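Local coordinates for gamma-glutamyl-gamma-aminobutyrate hydrolase PuuD (Escherichia coli, PDB 6VTV), which hydrolyses the gamma-glutamyl linkage of gamma-glutamyl-gamma-aminobutyrate, releasing 4-aminobutanoate and glutamate in the last step of putrescine breakdown, at residues Gln122-Leu136 against His187-Arg199. Numbering follows the deposited sequence.
Sequences QELVVATGGSLHRKL and HGQGAKVVSPRLR. With MN (manganese (II) ion), chain D.
Lys192 lays its CG over one face of the His133 imidazole, 3.7 Å from the ring centroid, a CH-pi contact on a short antiparallel ribbon with a classic beta bulge. Strands 132-133 and 190-191 make up the ribbon, in this class I glutamine amidotransferase fold. With its CG anti to the backbone N (chi1 -177°), the lysine runs across the ring, then bends so that NZ meets Glu85 in a salt bridge and a water that also bonds Leu132 O and Arg134 N. At the bulge Lys192 and Val193 both face Ser131: Lys192 N donates to Ser131 O from above the carbonyl plane, and Val193 N reaches Ser131 OG at 3.2 Å. Ser131 N in turn gives a straight bond to Val193 O.

Upstream, helix 119-127, which follows the predicted nucleophile Cys118, ends in a Schellman motif with Gly129 at C-prime. Thr128 OG1 turns back onto Leu124 O at 2.8 Å, reaching it from the carbonyl face opposite Thr128 N. The same hydroxyl oxygen lies 3.3 Å from Leu198 CD1, while Thr128 CG2 sits over the centre of the Arg197 guanidinium, 3.8 Å above its plane. In the guanidinium plane, a water ties Arg197 NH1 to Thr128 O. Val125 CG2 packs between Ala191 CB and Leu198 CD2, fitting the helix against the strands.

At the other end Gln122 and Gln189 are bridged by two waters, one between their OE1 atoms, the other from Gln122 NE2 to Gln189 N. Leu136 CD1 rests against Gln189 O and comes within 3.5 Å of His187 ND1. That nitrogen donates to Gln189 O almost in the ring plane, so that this bond and the metal together hold the imidazole's rotation, with NE2 binding manganese at 2.2 Å, alongside His145, His161, Ser185, Glu210 and a water.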
loop_
_atom_site.group_PDB
_atom_site.type_symbol
_atom_site.label_atom_id
_atom_site.label_comp_id
_atom_site.label_asym_id
_atom_site.label_seq_id
_atom_site.Cartn_x
_atom_site.Cartn_y
_atom_site.Cartn_z
ATOM N N GLN B 122 11.538 -17.105 2.901
ATOM C CA GLN B 122 12.227 -17.150 4.184
ATOM C C GLN B 122 11.270 -16.874 5.336
ATOM O O GLN B 122 11.426 -17.443 6.423
ATOM C CB GLN B 122 13.385 -16.150 4.184
ATOM C CG GLN B 122 14.407 -16.410 3.081
ATOM C CD GLN B 122 15.361 -15.248 2.873
ATOM O OE1 GLN B 122 15.186 -14.177 3.453
ATOM N NE2 GLN B 122 16.374 -15.455 2.041
ATOM N N GLU B 123 10.270 -16.018 5.117
ATOM C CA GLU B 123 9.228 -15.832 6.120
ATOM C C GLU B 123 8.413 -17.106 6.308
ATOM O O GLU B 123 8.060 -17.463 7.437
ATOM C CB GLU B 123 8.323 -14.663 5.727
ATOM C CG GLU B 123 8.963 -13.300 5.923
ATOM C CD GLU B 123 8.190 -12.186 5.243
ATOM O OE1 GLU B 123 7.356 -12.486 4.364
ATOM O OE2 GLU B 123 8.416 -11.008 5.589
ATOM N N LEU B 124 8.113 -17.807 5.211
ATOM C CA LEU B 124 7.379 -19.066 5.304
ATOM C C LEU B 124 8.168 -20.105 6.090
ATOM O O LEU B 124 7.614 -20.811 6.942
ATOM C CB LEU B 124 7.061 -19.591 3.903
ATOM C CG LEU B 124 5.598 -19.674 3.465
ATOM C CD1 LEU B 124 5.457 -20.632 2.289
ATOM C CD2 LEU B 124 4.708 -20.105 4.620
ATOM N N VAL B 125 9.467 -20.215 5.807
ATOM C CA VAL B 125 10.298 -21.210 6.477
ATOM C C VAL B 125 10.373 -20.922 7.971
ATOM O O VAL B 125 10.249 -21.832 8.801
ATOM C CB VAL B 125 11.697 -21.252 5.834
ATOM C CG1 VAL B 125 12.652 -22.086 6.673
ATOM C CG2 VAL B 125 11.608 -21.797 4.415
ATOM N N VAL B 126 10.558 -19.654 8.338
ATOM C CA VAL B 126 10.687 -19.308 9.750
ATOM C C VAL B 126 9.344 -19.434 10.461
ATOM O O VAL B 126 9.278 -19.882 11.612
ATOM C CB VAL B 126 11.285 -17.897 9.898
ATOM C CG1 VAL B 126 11.237 -17.440 11.349
ATOM C CG2 VAL B 126 12.715 -17.878 9.385
ATOM N N ALA B 127 8.251 -19.061 9.787
ATOM C CA ALA B 127 6.946 -19.073 10.442
ATOM C C ALA B 127 6.502 -20.484 10.804
ATOM O O ALA B 127 5.763 -20.669 11.778
ATOM C CB ALA B 127 5.898 -18.406 9.550
ATOM N N THR B 128 6.939 -21.487 10.046
ATOM C CA THR B 128 6.530 -22.865 10.272
ATOM C C THR B 128 7.548 -23.659 11.082
ATOM O O THR B 128 7.422 -24.884 11.184
ATOM C CB THR B 128 6.260 -23.557 8.936
ATOM O OG1 THR B 128 7.355 -23.321 8.042
ATOM C CG2 THR B 128 4.979 -23.017 8.316
ATOM N N GLY B 129 8.545 -22.997 11.663
ATOM C CA GLY B 129 9.481 -23.641 12.560
ATOM C C GLY B 129 10.871 -23.881 12.012
ATOM O O GLY B 129 11.669 -24.550 12.679
ATOM N N GLY B 130 11.193 -23.364 10.828
ATOM C CA GLY B 130 12.493 -23.567 10.226
ATOM C C GLY B 130 13.488 -22.490 10.614
ATOM O O GLY B 130 13.249 -21.655 11.489
ATOM N N SER B 131 14.635 -22.521 9.937
ATOM C CA SER B 131 15.716 -21.580 10.188
ATOM C C SER B 131 16.350 -21.187 8.862
ATOM O O SER B 131 16.065 -21.772 7.813
ATOM C CB SER B 131 16.766 -22.171 11.134
ATOM O OG SER B 131 17.353 -23.333 10.576
ATOM N N LEU B 132 17.230 -20.189 8.917
ATOM C CA LEU B 132 17.842 -19.626 7.723
ATOM C C LEU B 132 19.357 -19.615 7.845
ATOM O O LEU B 132 19.912 -19.525 8.944
ATOM C CB LEU B 132 17.359 -18.193 7.466
ATOM C CG LEU B 132 15.854 -17.944 7.473
ATOM C CD1 LEU B 132 15.573 -16.463 7.302
ATOM C CD2 LEU B 132 15.179 -18.754 6.379
ATOM N N HIS B 133 20.022 -19.708 6.694
ATOM C CA HIS B 133 21.432 -19.358 6.591
ATOM C C HIS B 133 21.545 -17.840 6.566
ATOM O O HIS B 133 20.945 -17.188 5.705
ATOM C CB HIS B 133 22.051 -19.954 5.328
ATOM C CG HIS B 133 22.274 -21.433 5.392
ATOM N ND1 HIS B 133 23.268 -22.004 6.157
ATOM C CD2 HIS B 133 21.644 -22.456 4.768
ATOM C CE1 HIS B 133 23.234 -23.316 6.010
ATOM N NE2 HIS B 133 22.258 -23.616 5.172
ATOM N N ARG B 134 22.300 -17.270 7.504
ATOM C CA ARG B 134 22.420 -15.818 7.550
ATOM C C ARG B 134 23.444 -15.280 6.561
ATOM O O ARG B 134 23.359 -14.107 6.178
ATOM C CB ARG B 134 22.765 -15.364 8.969
ATOM C CG ARG B 134 21.607 -15.526 9.940
ATOM C CD ARG B 134 22.069 -15.604 11.384
ATOM N NE ARG B 134 22.453 -14.299 11.914
ATOM C CZ ARG B 134 22.619 -14.041 13.207
ATOM N NH1 ARG B 134 22.430 -15.000 14.104
ATOM N NH2 ARG B 134 22.970 -12.826 13.605
ATOM N N LYS B 135 24.403 -16.106 6.136
ATOM C CA LYS B 135 25.441 -15.704 5.181
ATOM C C LYS B 135 25.706 -16.898 4.263
ATOM O O LYS B 135 26.537 -17.756 4.574
ATOM C CB LYS B 135 26.713 -15.253 5.890
ATOM C CG LYS B 135 26.553 -14.014 6.756
ATOM C CD LYS B 135 26.421 -12.758 5.913
ATOM C CE LYS B 135 27.762 -12.318 5.355
ATOM N NZ LYS B 135 27.621 -11.129 4.468
ATOM N N LEU B 136 24.992 -16.947 3.135
ATOM C CA LEU B 136 25.238 -17.999 2.154
ATOM C C LEU B 136 26.661 -17.938 1.617
ATOM O O LEU B 136 27.247 -18.977 1.288
ATOM C CB LEU B 136 24.238 -17.893 1.003
ATOM C CG LEU B 136 22.767 -18.170 1.322
ATOM C CD1 LEU B 136 21.888 -17.833 0.127
ATOM C CD2 LEU B 136 22.558 -19.612 1.751
ATOM N N HIS B 187 19.703 -13.048 -3.333
ATOM C CA HIS B 187 19.540 -13.313 -1.911
ATOM C C HIS B 187 20.866 -13.742 -1.301
ATOM O O HIS B 187 21.585 -14.568 -1.872
ATOM C CB HIS B 187 18.470 -14.384 -1.665
ATOM C CG HIS B 187 18.742 -15.687 -2.350
ATOM N ND1 HIS B 187 19.095 -16.828 -1.661
ATOM C CD2 HIS B 187 18.699 -16.037 -3.657
ATOM C CE1 HIS B 187 19.265 -17.821 -2.514
ATOM N NE2 HIS B 187 19.030 -17.368 -3.732
ATOM N N GLY B 188 21.179 -13.172 -0.139
ATOM C CA GLY B 188 22.361 -13.542 0.614
ATOM C C GLY B 188 22.030 -14.473 1.759
ATOM O O GLY B 188 22.923 -15.004 2.427
ATOM N N GLN B 189 20.737 -14.669 2.000
ATOM C CA GLN B 189 20.247 -15.618 2.982
ATOM C C GLN B 189 19.430 -16.693 2.277
ATOM O O GLN B 189 18.982 -16.516 1.139
ATOM C CB GLN B 189 19.402 -14.924 4.061
ATOM C CG GLN B 189 20.149 -13.835 4.819
ATOM C CD GLN B 189 19.499 -13.490 6.145
ATOM O OE1 GLN B 189 18.332 -13.805 6.380
ATOM N NE2 GLN B 189 20.255 -12.842 7.024
ATOM N N GLY B 190 19.246 -17.818 2.959
ATOM C CA GLY B 190 18.506 -18.921 2.375
ATOM C C GLY B 190 18.052 -19.890 3.442
ATOM O O GLY B 190 18.415 -19.777 4.613
ATOM N N ALA B 191 17.243 -20.855 3.012
ATOM C CA ALA B 191 16.711 -21.851 3.930
ATOM C C ALA B 191 17.827 -22.746 4.451
ATOM O O ALA B 191 18.649 -23.250 3.678
ATOM C CB ALA B 191 15.639 -22.691 3.238
ATOM N N LYS B 192 17.865 -22.932 5.769
ATOM C CA LYS B 192 18.816 -23.847 6.385
ATOM C C LYS B 192 18.102 -25.131 6.782
ATOM O O LYS B 192 18.291 -26.178 6.155
ATOM C CB LYS B 192 19.483 -23.202 7.603
ATOM C CG LYS B 192 20.541 -24.072 8.263
ATOM C CD LYS B 192 21.480 -23.243 9.126
ATOM C CE LYS B 192 20.727 -22.534 10.239
ATOM N NZ LYS B 192 21.620 -21.638 11.028
ATOM N N VAL B 193 17.277 -25.056 7.822
ATOM C CA VAL B 193 16.423 -26.160 8.238
ATOM C C VAL B 193 15.006 -25.863 7.772
ATOM O O VAL B 193 14.492 -24.758 7.988
ATOM C CB VAL B 193 16.474 -26.364 9.762
ATOM C CG1 VAL B 193 15.270 -27.165 10.235
ATOM C CG2 VAL B 193 17.765 -27.056 10.161
ATOM N N VAL B 194 14.379 -26.837 7.122
ATOM C CA VAL B 194 12.996 -26.732 6.677
ATOM C C VAL B 194 12.150 -27.653 7.543
ATOM O O VAL B 194 12.476 -28.835 7.707
ATOM C CB VAL B 194 12.856 -27.073 5.184
ATOM C CG1 VAL B 194 11.398 -27.271 4.819
ATOM C CG2 VAL B 194 13.469 -25.966 4.339
ATOM N N SER B 195 11.076 -27.107 8.106
ATOM C CA SER B 195 10.228 -27.865 9.011
ATOM C C SER B 195 9.572 -29.038 8.283
ATOM O O SER B 195 9.370 -28.992 7.065
ATOM C CB SER B 195 9.151 -26.959 9.604
ATOM O OG SER B 195 8.334 -27.654 10.528
ATOM N N PRO B 196 9.235 -30.111 9.006
ATOM C CA PRO B 196 8.432 -31.183 8.397
ATOM C C PRO B 196 7.042 -30.734 7.975
ATOM O O PRO B 196 6.387 -31.454 7.210
ATOM C CB PRO B 196 8.364 -32.248 9.501
ATOM C CG PRO B 196 8.671 -31.511 10.768
ATOM C CD PRO B 196 9.647 -30.444 10.380
ATOM N N ARG B 197 6.572 -29.576 8.448
ATOM C CA ARG B 197 5.320 -29.018 7.951
ATOM C C ARG B 197 5.419 -28.607 6.490
ATOM O O ARG B 197 4.392 -28.521 5.809
ATOM C CB ARG B 197 4.904 -27.809 8.793
ATOM C CG ARG B 197 4.541 -28.129 10.232
ATOM C CD ARG B 197 4.342 -26.854 11.038
ATOM N NE ARG B 197 3.187 -26.090 10.578
ATOM C CZ ARG B 197 2.916 -24.843 10.953
ATOM N NH1 ARG B 197 3.722 -24.212 11.796
ATOM N NH2 ARG B 197 1.841 -24.226 10.482
ATOM N N LEU B 198 6.628 -28.353 5.999
ATOM C CA LEU B 198 6.863 -27.898 4.639
ATOM C C LEU B 198 7.428 -29.027 3.789
ATOM O O LEU B 198 8.130 -29.911 4.287
ATOM C CB LEU B 198 7.837 -26.714 4.615
ATOM C CG LEU B 198 7.281 -25.291 4.589
ATOM C CD1 LEU B 198 6.135 -25.141 5.570
ATOM C CD2 LEU B 198 8.383 -24.283 4.887
ATOM N N ARG B 199 7.116 -28.985 2.499
ATOM C CA ARG B 199 7.649 -29.913 1.514
ATOM C C ARG B 199 8.578 -29.158 0.570
ATOM O O ARG B 199 8.264 -28.043 0.141
ATOM C CB ARG B 199 6.512 -30.581 0.733
ATOM C CG ARG B 199 6.893 -31.102 -0.640
ATOM C CD ARG B 199 5.700 -31.077 -1.589
ATOM N NE ARG B 199 4.519 -31.731 -1.028
ATOM C CZ ARG B 199 3.398 -31.097 -0.692
ATOM N NH1 ARG B 199 3.297 -29.784 -0.860
ATOM N NH2 ARG B 199 2.375 -31.775 -0.189
HETATM MN MN MN D . 19.315 -18.488 -5.629
HETATM O O HOH W 1 15.619 -13.201 5.738
HETATM O O HOH W 2 18.132 -13.076 1.447
HETATM O O HOH W 3 10.042 -24.389 7.887
HETATM O O HOH W 4 3.480 -21.487 13.775
HETATM O O HOH W 5 5.834 -25.277 13.503
HETATM O O HOH W 6 22.506 -18.865 10.196
HETATM O O HOH W 7 17.274 -17.796 -6.423
#